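Local coordinates for probable host range protein 2-3 (Myxoma virus, PDB 5CZ3) that probably supports virus multiplication in different host cell types, as a member of the poxvirus C7 host-range family, at residues E5-H9 with E54-I60; G30-G34 with I60-I66. All blocks are in the same frame, centred on the assembly; numbering follows the deposited sequence.

Contact 1 (5-9 with 54-60) and contact 2 (30-34 with 60-66) lie on the same side of the chain's centre, their own centres about 8 Å apart, and Ile60 belongs to both. The long loop between strands 45-54 and 67-70 supplies most of 54-60 to one and 60-66 to the other, so it meets first the N-terminal segment and then the loop before strand 34-40. Those two partners also bind each other: His9 NE2 is 2.8 Å from Asp31 OD1, and Glu5 OE1 is 2.8 Å from Asp31 N, both probable hydrogen bonds. The rings of His9 and Tyr33 pack edge-to-face, with His9 CD2 3.6 Å from Tyr33 CD2.

Contact 1 (E5-H9 with E54-I60)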
loop_
_atom_site.group_PDB
_atom_site.type_symbol
_atom_site.label_atom_id
_atom_site.label_comp_id
_atom_site.label_asym_id
_atom_site.label_seq_id
_atom_site.Cartn_x
_atom_site.Cartn_y
_atom_site.Cartn_z
ATOM N N GLU A 5 4.511 -0.500 -20.648
ATOM C CA GLU A 5 4.300 -1.938 -20.523
ATOM C C GLU A 5 2.887 -2.338 -20.935
ATOM O O GLU A 5 2.647 -3.478 -21.334
ATOM C CB GLU A 5 4.574 -2.398 -19.089
ATOM C CG GLU A 5 6.019 -2.239 -18.647
ATOM C CD GLU A 5 6.271 -2.805 -17.262
ATOM O OE1 GLU A 5 5.539 -3.729 -16.854
ATOM O OE2 GLU A 5 7.202 -2.323 -16.583
ATOM N N GLY A 6 1.955 -1.397 -20.838
ATOM C CA GLY A 6 0.567 -1.670 -21.163
ATOM C C GLY A 6 -0.123 -2.451 -20.061
ATOM O O GLY A 6 -1.143 -3.100 -20.289
ATOM N N ILE A 7 0.444 -2.390 -18.860
ATOM C CA ILE A 7 -0.124 -3.065 -17.699
ATOM C C ILE A 7 -0.456 -2.058 -16.603
ATOM O O ILE A 7 0.428 -1.360 -16.103
ATOM C CB ILE A 7 0.839 -4.127 -17.138
ATOM C CG1 ILE A 7 1.247 -5.109 -18.239
ATOM C CG2 ILE A 7 0.204 -4.856 -15.967
ATOM C CD1 ILE A 7 2.215 -6.176 -17.780
ATOM N N VAL A 8 -1.732 -1.981 -16.238
ATOM C CA VAL A 8 -2.178 -1.024 -15.229
ATOM C C VAL A 8 -2.975 -1.696 -14.115
ATOM O O VAL A 8 -4.156 -2.007 -14.281
ATOM C CB VAL A 8 -3.043 0.093 -15.852
ATOM C CG1 VAL A 8 -3.424 1.116 -14.795
ATOM C CG2 VAL A 8 -2.308 0.762 -17.008
ATOM N N HIS A 9 -2.323 -1.917 -12.978
ATOM C CA HIS A 9 -2.987 -2.479 -11.808
ATOM C C HIS A 9 -3.726 -1.394 -11.035
ATOM O O HIS A 9 -3.534 -0.205 -11.284
ATOM C CB HIS A 9 -1.978 -3.166 -10.885
ATOM C CG HIS A 9 -1.152 -4.217 -11.560
ATOM N ND1 HIS A 9 -1.687 -5.397 -12.029
ATOM C CD2 HIS A 9 0.174 -4.269 -11.830
ATOM C CE1 HIS A 9 -0.727 -6.128 -12.568
ATOM N NE2 HIS A 9 0.412 -5.467 -12.460
ATOM N N GLU A 54 -6.215 -4.895 -7.267
ATOM C CA GLU A 54 -6.979 -5.319 -8.434
ATOM C C GLU A 54 -6.054 -5.488 -9.632
ATOM O O GLU A 54 -5.887 -4.561 -10.427
ATOM C CB GLU A 54 -8.084 -4.314 -8.751
ATOM C CG GLU A 54 -9.087 -4.137 -7.628
ATOM C CD GLU A 54 -9.994 -2.945 -7.842
ATOM O OE1 GLU A 54 -10.342 -2.663 -9.008
ATOM O OE2 GLU A 54 -10.356 -2.287 -6.844
ATOM N N PRO A 55 -5.444 -6.676 -9.759
ATOM C CA PRO A 55 -4.491 -6.987 -10.828
ATOM C C PRO A 55 -5.089 -6.827 -12.219
ATOM O O PRO A 55 -6.271 -7.106 -12.420
ATOM C CB PRO A 55 -4.132 -8.453 -10.563
ATOM C CG PRO A 55 -4.417 -8.659 -9.121
ATOM C CD PRO A 55 -5.612 -7.806 -8.829
ATOM N N ASP A 56 -4.273 -6.377 -13.165
ATOM C CA ASP A 56 -4.688 -6.284 -14.557
ATOM C C ASP A 56 -4.580 -7.665 -15.196
ATOM O O ASP A 56 -3.641 -7.943 -15.940
ATOM C CB ASP A 56 -3.832 -5.260 -15.306
ATOM C CG ASP A 56 -4.377 -4.932 -16.680
ATOM O OD1 ASP A 56 -5.491 -5.390 -17.012
ATOM O OD2 ASP A 56 -3.690 -4.206 -17.430
ATOM N N TRP A 57 -5.553 -8.520 -14.893
ATOM C CA TRP A 57 -5.508 -9.933 -15.263
ATOM C C TRP A 57 -5.342 -10.171 -16.763
ATOM O O TRP A 57 -4.675 -11.122 -17.172
ATOM C CB TRP A 57 -6.773 -10.646 -14.775
ATOM C CG TRP A 57 -6.932 -10.662 -13.279
ATOM C CD1 TRP A 57 -7.859 -9.978 -12.546
ATOM C CD2 TRP A 57 -6.142 -11.401 -12.338
ATOM N NE1 TRP A 57 -7.695 -10.245 -11.209
ATOM C CE2 TRP A 57 -6.649 -11.115 -11.054
ATOM C CE3 TRP A 57 -5.057 -12.275 -12.455
ATOM C CZ2 TRP A 57 -6.107 -11.671 -9.897
ATOM C CZ3 TRP A 57 -4.520 -12.826 -11.305
ATOM C CH2 TRP A 57 -5.046 -12.521 -10.043
ATOM N N GLU A 58 -5.941 -9.309 -17.578
ATOM C CA GLU A 58 -5.906 -9.487 -19.026
ATOM C C GLU A 58 -4.503 -9.327 -19.606
ATOM O O GLU A 58 -4.228 -9.783 -20.715
ATOM C CB GLU A 58 -6.853 -8.499 -19.712
ATOM C CG GLU A 58 -8.316 -8.671 -19.351
ATOM C CD GLU A 58 -9.236 -8.003 -20.353
ATOM N N ASN A 59 -3.616 -8.686 -18.854
ATOM C CA ASN A 59 -2.290 -8.363 -19.366
ATOM C C ASN A 59 -1.156 -9.006 -18.574
ATOM O O ASN A 59 0.010 -8.650 -18.747
ATOM C CB ASN A 59 -2.109 -6.846 -19.398
ATOM C CG ASN A 59 -3.203 -6.150 -20.183
ATOM O OD1 ASN A 59 -3.658 -6.651 -21.212
ATOM N ND2 ASN A 59 -3.637 -4.993 -19.699
ATOM N N ILE A 60 -1.499 -9.954 -17.708
ATOM C CA ILE A 60 -0.496 -10.685 -16.942
ATOM C C ILE A 60 -0.765 -12.184 -16.976
ATOM O O ILE A 60 -1.896 -12.615 -17.195
ATOM C CB ILE A 60 -0.447 -10.223 -15.471
ATOM C CG1 ILE A 60 -1.804 -10.446 -14.795
ATOM C CG2 ILE A 60 -0.023 -8.763 -15.378
ATOM C CD1 ILE A 60 -1.849 -10.012 -13.346
HETATM O O HOH W 1 -6.352 -3.225 -13.305
#
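The irregular backbone of 5-9 passes the end of strand 45-54 and the turn after it, which includes a 3-10 segment at 57-58; the CA atoms of His9 and Pro55 are 4.9 Å apart, those of Ile7 and Asn59 6.0 Å. The imidazole of His9 accepts a hydrogen bond on ND1 from Asp56 N at 3.0 Å; the N-H points almost straight at the nitrogen (167°), although the donor sits 20° out of the ring plane. Asp56 answers through its carboxylate: with CG anti to the backbone N (chi1 -169°), OD2 reaches Val8 N at 3.2 Å, the donor lying on the anti side of the oxygen and somewhat out of the carboxylate plane. Amide and side chain together tie the inverse gamma turn centred on Asp56 to two points of 5-9. Beside this polar pair, Ile7 CG2 meets Ile60 CG2 at 4.0 Å, the two side chains crossing at about a right angle, while Ile7 CD1 lies 3.5 Å from Asn59 O. Ile60 CG2 also borders the His9 ring at its edge. Asp31 bonds the other ring nitrogen, NE2, and so helps fix the rotation of the imidazole. Beyond the antiparallel neighbours 10-15 and 45-54 of one sheet, the two chains stay side by side, joined by these side-chain bonds and by a water that donates to both Val8 O and Glu54 O.

Contact 2 (G30-G34 with I60-I66); sequences GDSYG and IVEAKPI
Asp31 and Lys64 approach from opposite directions, and the ammonium of Lys64 ends at the carbonyl oxygen of Asp31, with the carboxylate farther off. Lys64 NZ donates to Asp31 O at 2.9 Å, nearly in line with the C=O bond (173°), whereas Asp31 OD2 is 3.9 Å from Lys64 NZ, a long salt bridge. The lysine gets there by leaving the backbone with CG anti to the carbonyl carbon and staying extended beyond CG, which lays CE 3.3 Å from Asp31 OD2. The main carboxylate partner of NZ is Asp106, and the bridge to Asp31 is secondary to it.

Asp31 is the centre of an inverse gamma turn, with a weak bond from Ser32 N to Gly30 O. This turn lies just ahead of strand 34-40 in the mixed sheet of the beta-sandwich, and 60-66 is the second half of the loop that leads from strand 45-54 in the antiparallel sheet to strand 67-70 in the mixed one, so the contact lies where the chain crosses between sheets. Two waters extend the grip of the carboxylate: one donates to Asp31 OD1, which His9 also binds, and accepts from Lys64 N; the other donates to Asp31 OD2 and Glu62 O. Asp31 OD1 lies 3.8 Å from Ile60 CG2.

The Tyr33 ring reaches the same strip of backbone farther along. Its OH donates to Lys64 O at 2.9 Å; that oxygen lies in the ring plane at the ring's edge, while the hydroxyl is tilted 29° from the carbonyl plane. Ile66 crosses the tyrosine side chain at about a right angle, bringing CG1 to 3.9 Å from Tyr33 CE1, and both residues also pack on Leu53 of strand 45-54.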
loop_
_atom_site.group_PDB
_atom_site.type_symbol
_atom_site.label_atom_id
_atom_site.label_comp_id
_atom_site.label_asym_id
_atom_site.label_seq_id
_atom_site.Cartn_x
_atom_site.Cartn_y
_atom_site.Cartn_z
ATOM N N GLY A 30 3.015 -0.294 -15.439
ATOM C CA GLY A 30 4.074 -1.195 -15.020
ATOM C C GLY A 30 3.558 -2.367 -14.208
ATOM O O GLY A 30 2.688 -2.201 -13.354
ATOM N N ASP A 31 4.093 -3.557 -14.474
ATOM C CA ASP A 31 3.702 -4.747 -13.725
ATOM C C ASP A 31 4.435 -4.799 -12.390
ATOM O O ASP A 31 5.292 -5.655 -12.167
ATOM C CB ASP A 31 3.977 -6.018 -14.530
ATOM C CG ASP A 31 3.485 -7.271 -13.825
ATOM O OD1 ASP A 31 2.542 -7.164 -13.013
ATOM O OD2 ASP A 31 4.042 -8.359 -14.077
ATOM N N SER A 32 4.089 -3.870 -11.508
ATOM C CA SER A 32 4.706 -3.787 -10.194
ATOM C C SER A 32 3.875 -2.892 -9.290
ATOM O O SER A 32 3.200 -1.976 -9.759
ATOM C CB SER A 32 6.136 -3.254 -10.296
ATOM O OG SER A 32 6.842 -3.447 -9.083
ATOM N N TYR A 33 3.934 -3.146 -7.995
ATOM C CA TYR A 33 3.226 -2.357 -7.014
ATOM C C TYR A 33 3.940 -2.321 -5.683
ATOM O O TYR A 33 4.681 -3.197 -5.353
ATOM C CB TYR A 33 1.791 -2.822 -6.851
ATOM C CG TYR A 33 1.530 -4.255 -7.183
ATOM C CD1 TYR A 33 1.904 -5.260 -6.323
ATOM C CD2 TYR A 33 0.880 -4.603 -8.343
ATOM C CE1 TYR A 33 1.652 -6.562 -6.616
ATOM C CE2 TYR A 33 0.623 -5.902 -8.640
ATOM C CZ TYR A 33 1.016 -6.871 -7.774
ATOM O OH TYR A 33 0.766 -8.165 -8.063
ATOM N N GLY A 34 3.708 -1.282 -4.915
ATOM C CA GLY A 34 4.358 -1.111 -3.632
ATOM C C GLY A 34 4.426 0.353 -3.251
ATOM O O GLY A 34 4.080 1.227 -4.049
ATOM N N ILE A 60 -1.499 -9.954 -17.708
ATOM C CA ILE A 60 -0.496 -10.685 -16.942
ATOM C C ILE A 60 -0.765 -12.184 -16.976
ATOM O O ILE A 60 -1.896 -12.615 -17.195
ATOM C CB ILE A 60 -0.447 -10.223 -15.471
ATOM C CG1 ILE A 60 -1.804 -10.446 -14.795
ATOM C CG2 ILE A 60 -0.023 -8.763 -15.378
ATOM C CD1 ILE A 60 -1.849 -10.012 -13.346
ATOM N N VAL A 61 0.281 -12.974 -16.766
ATOM C CA VAL A 61 0.129 -14.419 -16.665
ATOM C C VAL A 61 -0.285 -14.787 -15.245
ATOM O O VAL A 61 -1.006 -15.762 -15.027
ATOM C CB VAL A 61 1.427 -15.164 -17.045
ATOM C CG1 VAL A 61 1.692 -15.039 -18.536
ATOM C CG2 VAL A 61 2.609 -14.636 -16.242
ATOM N N GLU A 62 0.166 -13.982 -14.288
ATOM C CA GLU A 62 -0.148 -14.177 -12.880
ATOM C C GLU A 62 0.205 -12.922 -12.089
ATOM O O GLU A 62 1.079 -12.152 -12.489
ATOM C CB GLU A 62 0.599 -15.388 -12.316
ATOM C CG GLU A 62 2.096 -15.367 -12.572
ATOM C CD GLU A 62 2.812 -16.543 -11.939
ATOM O OE1 GLU A 62 2.134 -17.391 -11.320
ATOM O OE2 GLU A 62 4.053 -16.620 -12.059
ATOM N N ALA A 63 -0.478 -12.720 -10.968
ATOM C CA ALA A 63 -0.216 -11.566 -10.117
ATOM C C ALA A 63 0.853 -11.889 -9.080
ATOM O O ALA A 63 0.734 -12.863 -8.336
ATOM C CB ALA A 63 -1.496 -11.107 -9.436
ATOM N N LYS A 64 1.899 -11.069 -9.041
ATOM C CA LYS A 64 2.976 -11.228 -8.070
ATOM C C LYS A 64 2.440 -11.067 -6.650
ATOM O O LYS A 64 1.404 -10.437 -6.447
ATOM C CB LYS A 64 4.088 -10.209 -8.335
ATOM C CG LYS A 64 4.562 -10.158 -9.781
ATOM C CD LYS A 64 5.692 -9.154 -9.955
ATOM C CE LYS A 64 5.995 -8.912 -11.424
ATOM N NZ LYS A 64 7.027 -7.856 -11.618
ATOM N N PRO A 65 3.136 -11.638 -5.657
ATOM C CA PRO A 65 2.691 -11.407 -4.279
ATOM C C PRO A 65 3.076 -10.013 -3.796
ATOM O O PRO A 65 3.957 -9.387 -4.384
ATOM C CB PRO A 65 3.435 -12.484 -3.475
ATOM C CG PRO A 65 4.048 -13.410 -4.494
ATOM C CD PRO A 65 4.255 -12.591 -5.722
ATOM N N ILE A 66 2.416 -9.531 -2.748
ATOM C CA ILE A 66 2.841 -8.301 -2.090
ATOM C C ILE A 66 3.669 -8.648 -0.863
ATOM O O ILE A 66 3.227 -9.412 -0.005
ATOM C CB ILE A 66 1.653 -7.421 -1.659
ATOM C CG1 ILE A 66 0.814 -7.011 -2.869
ATOM C CG2 ILE A 66 2.149 -6.191 -0.912
ATOM C CD1 ILE A 66 -0.265 -6.000 -2.551
HETATM O O HOH W 2 1.487 -8.657 -11.022
HETATM O O HOH W 3 3.321 -10.876 -13.368
#